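Local coordinates for protein Mono(ADP-ribosyl)transferase SpvB (Salmonella typhimurium, PDB 2GWM) that probably transfers ADP-ribose from NAD+ to an arginine of host actin, which blocks filament assembly and breaks down the cytoskeleton, at residues Q32-S44 / E52-I64. Residues are numbered along the deposited sequence; the frame is centred on the assembly and turned at random.
Sequences QAKETLLSRDYLS and EFKNAMSVYINDI. With SO4 (sulfate ion), chain B.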
loop_
_atom_site.group_PDB
_atom_site.type_symbol
_atom_site.label_atom_id
_atom_site.label_comp_id
_atom_site.label_asym_id
_atom_site.label_seq_id
_atom_site.Cartn_x
_atom_site.Cartn_y
_atom_site.Cartn_z
ATOM N N GLN A 32 17.083 11.757 -4.272
ATOM C CA GLN A 32 17.154 10.586 -3.417
ATOM C C GLN A 32 17.059 9.271 -4.156
ATOM O O GLN A 32 17.727 8.309 -3.793
ATOM C CB GLN A 32 16.093 10.664 -2.314
ATOM C CG GLN A 32 16.372 11.710 -1.288
ATOM C CD GLN A 32 17.696 11.442 -0.629
ATOM O OE1 GLN A 32 18.645 12.231 -0.744
ATOM N NE2 GLN A 32 17.811 10.239 -0.034
ATOM N N ALA A 33 16.238 9.213 -5.198
ATOM C CA ALA A 33 16.130 8.027 -6.047
ATOM C C ALA A 33 17.513 7.697 -6.592
ATOM O O ALA A 33 17.968 6.552 -6.522
ATOM C CB ALA A 33 15.130 8.267 -7.148
ATOM N N LYS A 34 18.204 8.708 -7.085
ATOM C CA LYS A 34 19.497 8.493 -7.737
ATOM C C LYS A 34 20.532 8.097 -6.675
ATOM O O LYS A 34 21.347 7.213 -6.899
ATOM C CB LYS A 34 19.914 9.760 -8.472
ATOM C CG LYS A 34 19.112 9.893 -9.717
ATOM C CD LYS A 34 19.387 11.209 -10.451
ATOM C CE LYS A 34 18.711 11.130 -11.857
ATOM N NZ LYS A 34 18.689 12.458 -12.545
ATOM N N GLU A 35 20.435 8.695 -5.489
ATOM C CA GLU A 35 21.358 8.363 -4.455
ATOM C C GLU A 35 21.203 6.901 -4.015
ATOM O O GLU A 35 22.178 6.208 -3.751
ATOM C CB GLU A 35 21.266 9.363 -3.281
ATOM C CG GLU A 35 22.555 9.657 -2.643
ATOM C CD GLU A 35 23.653 10.167 -3.607
ATOM O OE1 GLU A 35 23.479 11.198 -4.330
ATOM O OE2 GLU A 35 24.710 9.508 -3.637
ATOM N N THR A 36 19.957 6.439 -3.942
ATOM C CA THR A 36 19.658 5.038 -3.675
ATOM C C THR A 36 20.227 4.090 -4.714
ATOM O O THR A 36 20.835 3.067 -4.403
ATOM C CB THR A 36 18.153 4.834 -3.516
ATOM O OG1 THR A 36 17.699 5.507 -2.326
ATOM C CG2 THR A 36 17.799 3.337 -3.532
ATOM N N LEU A 37 20.022 4.421 -5.977
ATOM C CA LEU A 37 20.548 3.579 -7.036
ATOM C C LEU A 37 22.051 3.467 -6.991
ATOM O O LEU A 37 22.609 2.386 -7.218
ATOM C CB LEU A 37 20.060 4.057 -8.371
ATOM C CG LEU A 37 18.535 3.998 -8.545
ATOM C CD1 LEU A 37 18.183 4.707 -9.856
ATOM C CD2 LEU A 37 17.968 2.592 -8.543
ATOM N N LEU A 38 22.707 4.562 -6.646
ATOM C CA LEU A 38 24.176 4.568 -6.588
ATOM C C LEU A 38 24.600 3.733 -5.374
ATOM O O LEU A 38 25.464 2.855 -5.488
ATOM C CB LEU A 38 24.719 5.985 -6.494
ATOM C CG LEU A 38 26.161 6.102 -6.029
ATOM C CD1 LEU A 38 27.075 5.385 -6.979
ATOM C CD2 LEU A 38 26.575 7.551 -5.880
ATOM N N SER A 39 24.009 4.003 -4.215
ATOM C CA SER A 39 24.420 3.334 -2.994
ATOM C C SER A 39 24.184 1.827 -3.001
ATOM O O SER A 39 24.897 1.075 -2.370
ATOM C CB SER A 39 23.773 3.973 -1.779
ATOM O OG SER A 39 22.390 3.861 -1.798
ATOM N N ARG A 40 23.173 1.375 -3.723
ATOM C CA ARG A 40 22.888 -0.043 -3.817
ATOM C C ARG A 40 23.443 -0.642 -5.120
ATOM O O ARG A 40 23.139 -1.795 -5.497
ATOM C CB ARG A 40 21.380 -0.241 -3.704
ATOM C CG ARG A 40 20.812 0.327 -2.449
ATOM C CD ARG A 40 19.390 -0.164 -2.139
ATOM N NE ARG A 40 19.344 -1.611 -1.875
ATOM C CZ ARG A 40 19.630 -2.198 -0.705
ATOM N NH1 ARG A 40 20.001 -1.497 0.342
ATOM N NH2 ARG A 40 19.556 -3.524 -0.602
ATOM N N ASP A 41 24.264 0.154 -5.815
ATOM C CA ASP A 41 25.078 -0.303 -6.967
ATOM C C ASP A 41 24.343 -0.623 -8.222
ATOM O O ASP A 41 24.947 -1.151 -9.160
ATOM C CB ASP A 41 26.015 -1.462 -6.567
ATOM C CG ASP A 41 26.932 -1.089 -5.473
ATOM O OD1 ASP A 41 27.551 -0.003 -5.539
ATOM O OD2 ASP A 41 26.982 -1.856 -4.483
ATOM N N TYR A 42 23.085 -0.197 -8.337
ATOM C CA TYR A 42 22.440 -0.326 -9.617
ATOM C C TYR A 42 23.042 0.614 -10.652
ATOM O O TYR A 42 22.953 0.361 -11.833
ATOM C CB TYR A 42 20.936 -0.027 -9.507
ATOM C CG TYR A 42 20.146 -0.983 -8.639
ATOM C CD1 TYR A 42 19.774 -2.200 -9.113
ATOM C CD2 TYR A 42 19.791 -0.655 -7.342
ATOM C CE1 TYR A 42 19.026 -3.081 -8.362
ATOM C CE2 TYR A 42 19.043 -1.522 -6.580
ATOM C CZ TYR A 42 18.679 -2.751 -7.079
ATOM O OH TYR A 42 17.941 -3.586 -6.253
ATOM N N LEU A 43 23.594 1.721 -10.217
ATOM C CA LEU A 43 24.315 2.634 -11.099
ATOM C C LEU A 43 25.673 2.945 -10.532
ATOM O O LEU A 43 25.878 2.894 -9.334
ATOM C CB LEU A 43 23.558 3.940 -11.277
ATOM C CG LEU A 43 22.187 3.793 -11.990
ATOM C CD1 LEU A 43 21.488 5.128 -11.872
ATOM C CD2 LEU A 43 22.350 3.368 -13.390
ATOM N N SER A 44 26.616 3.295 -11.419
ATOM C CA SER A 44 27.978 3.727 -10.969
ATOM C C SER A 44 28.151 5.211 -10.532
ATOM O O SER A 44 29.175 5.570 -9.896
ATOM C CB SER A 44 29.024 3.393 -12.032
ATOM O OG SER A 44 28.818 4.237 -13.147
ATOM N N GLU A 52 19.191 5.366 -18.472
ATOM C CA GLU A 52 19.942 4.595 -17.488
ATOM C C GLU A 52 19.192 4.594 -16.165
ATOM O O GLU A 52 19.110 3.576 -15.477
ATOM C CB GLU A 52 21.325 5.200 -17.286
ATOM C CG GLU A 52 22.247 4.803 -18.398
ATOM C CD GLU A 52 23.504 5.627 -18.468
ATOM O OE1 GLU A 52 23.629 6.676 -17.770
ATOM O OE2 GLU A 52 24.380 5.188 -19.245
ATOM N N PHE A 53 18.698 5.777 -15.803
ATOM C CA PHE A 53 17.936 5.963 -14.565
ATOM C C PHE A 53 16.660 5.135 -14.575
ATOM O O PHE A 53 16.372 4.401 -13.640
ATOM C CB PHE A 53 17.567 7.431 -14.384
ATOM C CG PHE A 53 16.713 7.678 -13.192
ATOM C CD1 PHE A 53 17.238 7.544 -11.906
ATOM C CD2 PHE A 53 15.386 7.995 -13.326
ATOM C CE1 PHE A 53 16.448 7.765 -10.820
ATOM C CE2 PHE A 53 14.608 8.193 -12.218
ATOM C CZ PHE A 53 15.147 8.078 -10.977
ATOM N N LYS A 54 15.877 5.264 -15.644
ATOM C CA LYS A 54 14.635 4.518 -15.755
ATOM C C LYS A 54 14.924 3.019 -15.662
ATOM O O LYS A 54 14.253 2.312 -14.959
ATOM C CB LYS A 54 13.948 4.817 -17.104
ATOM C CG LYS A 54 12.665 4.015 -17.318
ATOM C CD LYS A 54 12.042 4.173 -18.633
ATOM C CE LYS A 54 10.797 3.278 -18.707
ATOM N NZ LYS A 54 11.141 1.903 -19.200
ATOM N N ASN A 55 15.920 2.539 -16.422
ATOM C CA ASN A 55 16.228 1.089 -16.413
ATOM C C ASN A 55 16.659 0.594 -15.060
ATOM O O ASN A 55 16.270 -0.477 -14.651
ATOM C CB ASN A 55 17.272 0.721 -17.469
ATOM C CG ASN A 55 16.759 0.905 -18.896
ATOM O OD1 ASN A 55 15.549 1.027 -19.146
ATOM N ND2 ASN A 55 17.677 0.916 -19.851
ATOM N N ALA A 56 17.445 1.391 -14.334
ATOM C CA ALA A 56 17.887 0.969 -13.039
ATOM C C ALA A 56 16.742 0.960 -12.027
ATOM O O ALA A 56 16.670 0.077 -11.136
ATOM C CB ALA A 56 19.052 1.885 -12.610
ATOM N N MET A 57 15.875 1.966 -12.082
ATOM C CA MET A 57 14.715 1.983 -11.223
ATOM C C MET A 57 13.877 0.743 -11.439
ATOM O O MET A 57 13.356 0.192 -10.494
ATOM C CB MET A 57 13.840 3.200 -11.511
ATOM C CG MET A 57 14.470 4.466 -10.981
ATOM S SD MET A 57 14.578 4.627 -9.164
ATOM C CE MET A 57 12.890 4.916 -8.732
ATOM N N SER A 58 13.739 0.343 -12.690
ATOM C CA SER A 58 13.008 -0.881 -12.983
ATOM C C SER A 58 13.564 -2.079 -12.299
ATOM O O SER A 58 12.842 -2.880 -11.723
ATOM C CB SER A 58 12.953 -1.121 -14.497
ATOM O OG SER A 58 12.231 -0.050 -15.175
ATOM N N VAL A 59 14.888 -2.257 -12.381
ATOM C CA VAL A 59 15.477 -3.405 -11.756
ATOM C C VAL A 59 15.276 -3.393 -10.212
ATOM O O VAL A 59 15.029 -4.411 -9.579
ATOM C CB VAL A 59 17.011 -3.480 -12.072
ATOM C CG1 VAL A 59 17.546 -4.800 -11.538
ATOM C CG2 VAL A 59 17.278 -3.368 -13.564
ATOM N N TYR A 60 15.478 -2.237 -9.611
ATOM C CA TYR A 60 15.305 -2.020 -8.185
ATOM C C TYR A 60 13.860 -2.389 -7.738
ATOM O O TYR A 60 13.660 -3.156 -6.823
ATOM C CB TYR A 60 15.612 -0.555 -7.972
ATOM C CG TYR A 60 15.335 0.015 -6.590
ATOM C CD1 TYR A 60 15.620 -0.683 -5.421
ATOM C CD2 TYR A 60 14.703 1.237 -6.491
ATOM C CE1 TYR A 60 15.333 -0.131 -4.174
ATOM C CE2 TYR A 60 14.406 1.801 -5.254
ATOM C CZ TYR A 60 14.728 1.107 -4.106
ATOM O OH TYR A 60 14.414 1.677 -2.901
ATOM N N ILE A 61 12.885 -1.854 -8.450
ATOM C CA ILE A 61 11.474 -2.161 -8.172
ATOM C C ILE A 61 11.243 -3.654 -8.329
ATOM O O ILE A 61 10.572 -4.299 -7.511
ATOM C CB ILE A 61 10.562 -1.354 -9.121
ATOM C CG1 ILE A 61 10.672 0.094 -8.654
ATOM C CG2 ILE A 61 9.138 -1.791 -8.983
ATOM C CD1 ILE A 61 10.213 1.034 -9.652
ATOM N N ASN A 62 11.758 -4.239 -9.410
ATOM C CA ASN A 62 11.550 -5.646 -9.633
ATOM C C ASN A 62 12.221 -6.460 -8.557
ATOM O O ASN A 62 11.743 -7.550 -8.243
ATOM C CB ASN A 62 12.081 -6.026 -11.008
ATOM C CG ASN A 62 11.236 -5.461 -12.149
ATOM O OD1 ASN A 62 10.038 -5.222 -11.947
ATOM N ND2 ASN A 62 11.794 -5.345 -13.340
ATOM N N ASP A 63 13.370 -6.002 -8.031
ATOM C CA ASP A 63 13.987 -6.752 -6.957
ATOM C C ASP A 63 13.037 -6.762 -5.746
ATOM O O ASP A 63 12.934 -7.754 -5.088
ATOM C CB ASP A 63 15.313 -6.113 -6.550
ATOM C CG ASP A 63 16.504 -6.668 -7.343
ATOM O OD1 ASP A 63 16.410 -7.749 -7.905
ATOM O OD2 ASP A 63 17.558 -5.965 -7.329
ATOM N N ILE A 64 12.532 -5.594 -5.374
ATOM C CA ILE A 64 11.628 -5.506 -4.234
ATOM C C ILE A 64 10.402 -6.395 -4.451
ATOM O O ILE A 64 10.040 -7.155 -3.526
ATOM C CB ILE A 64 11.147 -4.035 -4.066
ATOM C CG1 ILE A 64 12.317 -3.095 -3.693
ATOM C CG2 ILE A 64 10.057 -4.018 -3.003
ATOM C CD1 ILE A 64 11.984 -1.677 -3.917
HETATM S S SO4 B . 21.736 -4.342 2.214
HETATM O O1 SO4 B . 21.381 -4.981 0.951
HETATM O O2 SO4 B . 20.707 -3.364 2.647
HETATM O O3 SO4 B . 21.950 -5.422 3.196
HETATM O O4 SO4 B . 23.006 -3.621 2.050
#
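Leu37 enters helix 52-64 as a knob, held among Phe53, Ala56, Met57 and Tyr60, where helices 32-39 and 52-64 cross at 69° in the helical N-terminal part of this ADP-ribosyltransferase domain, away from the predicted active-site residues. Its CD1 lies 3.6 Å from Phe53 CD1 and its CD2 faces Tyr60 CB, with Met57 SD near both methyls. A branched leucine suits such a place, since one side chain touches several walls. With CG anti to the backbone N (chi1 176°), the Phe53 ring is carried toward helix 32-39. Ala33 CB abuts its edge, 3.8 Å from CZ, and the extended Lys34 chain passes over a face with CE 4.3 Å from the ring centroid, spending its methylenes on the aromatic surface. Ala56, small enough for close approach, receives Leu43 CD2 on its CB at 3.7 Å. Beyond the end of the first helix, Tyr42 points its ring at helix 52-64, one ring face resting on Tyr60 CB; the two tyrosine rings meet obliquely, their planes 54° apart. Further along the Tyr60 ring, on the same side as Tyr42, Thr36 CG2 touches its phenol end, while Thr36 OG1 bonds to Tyr10 of helix 3-24. Asp63 has both oxygens engaged: OD1 accepts from Gln4, and OD2, in the plane of the Tyr42 ring, accepts a hydrogen bond from Tyr42 OH on its anti lone pair at 2.6 Å.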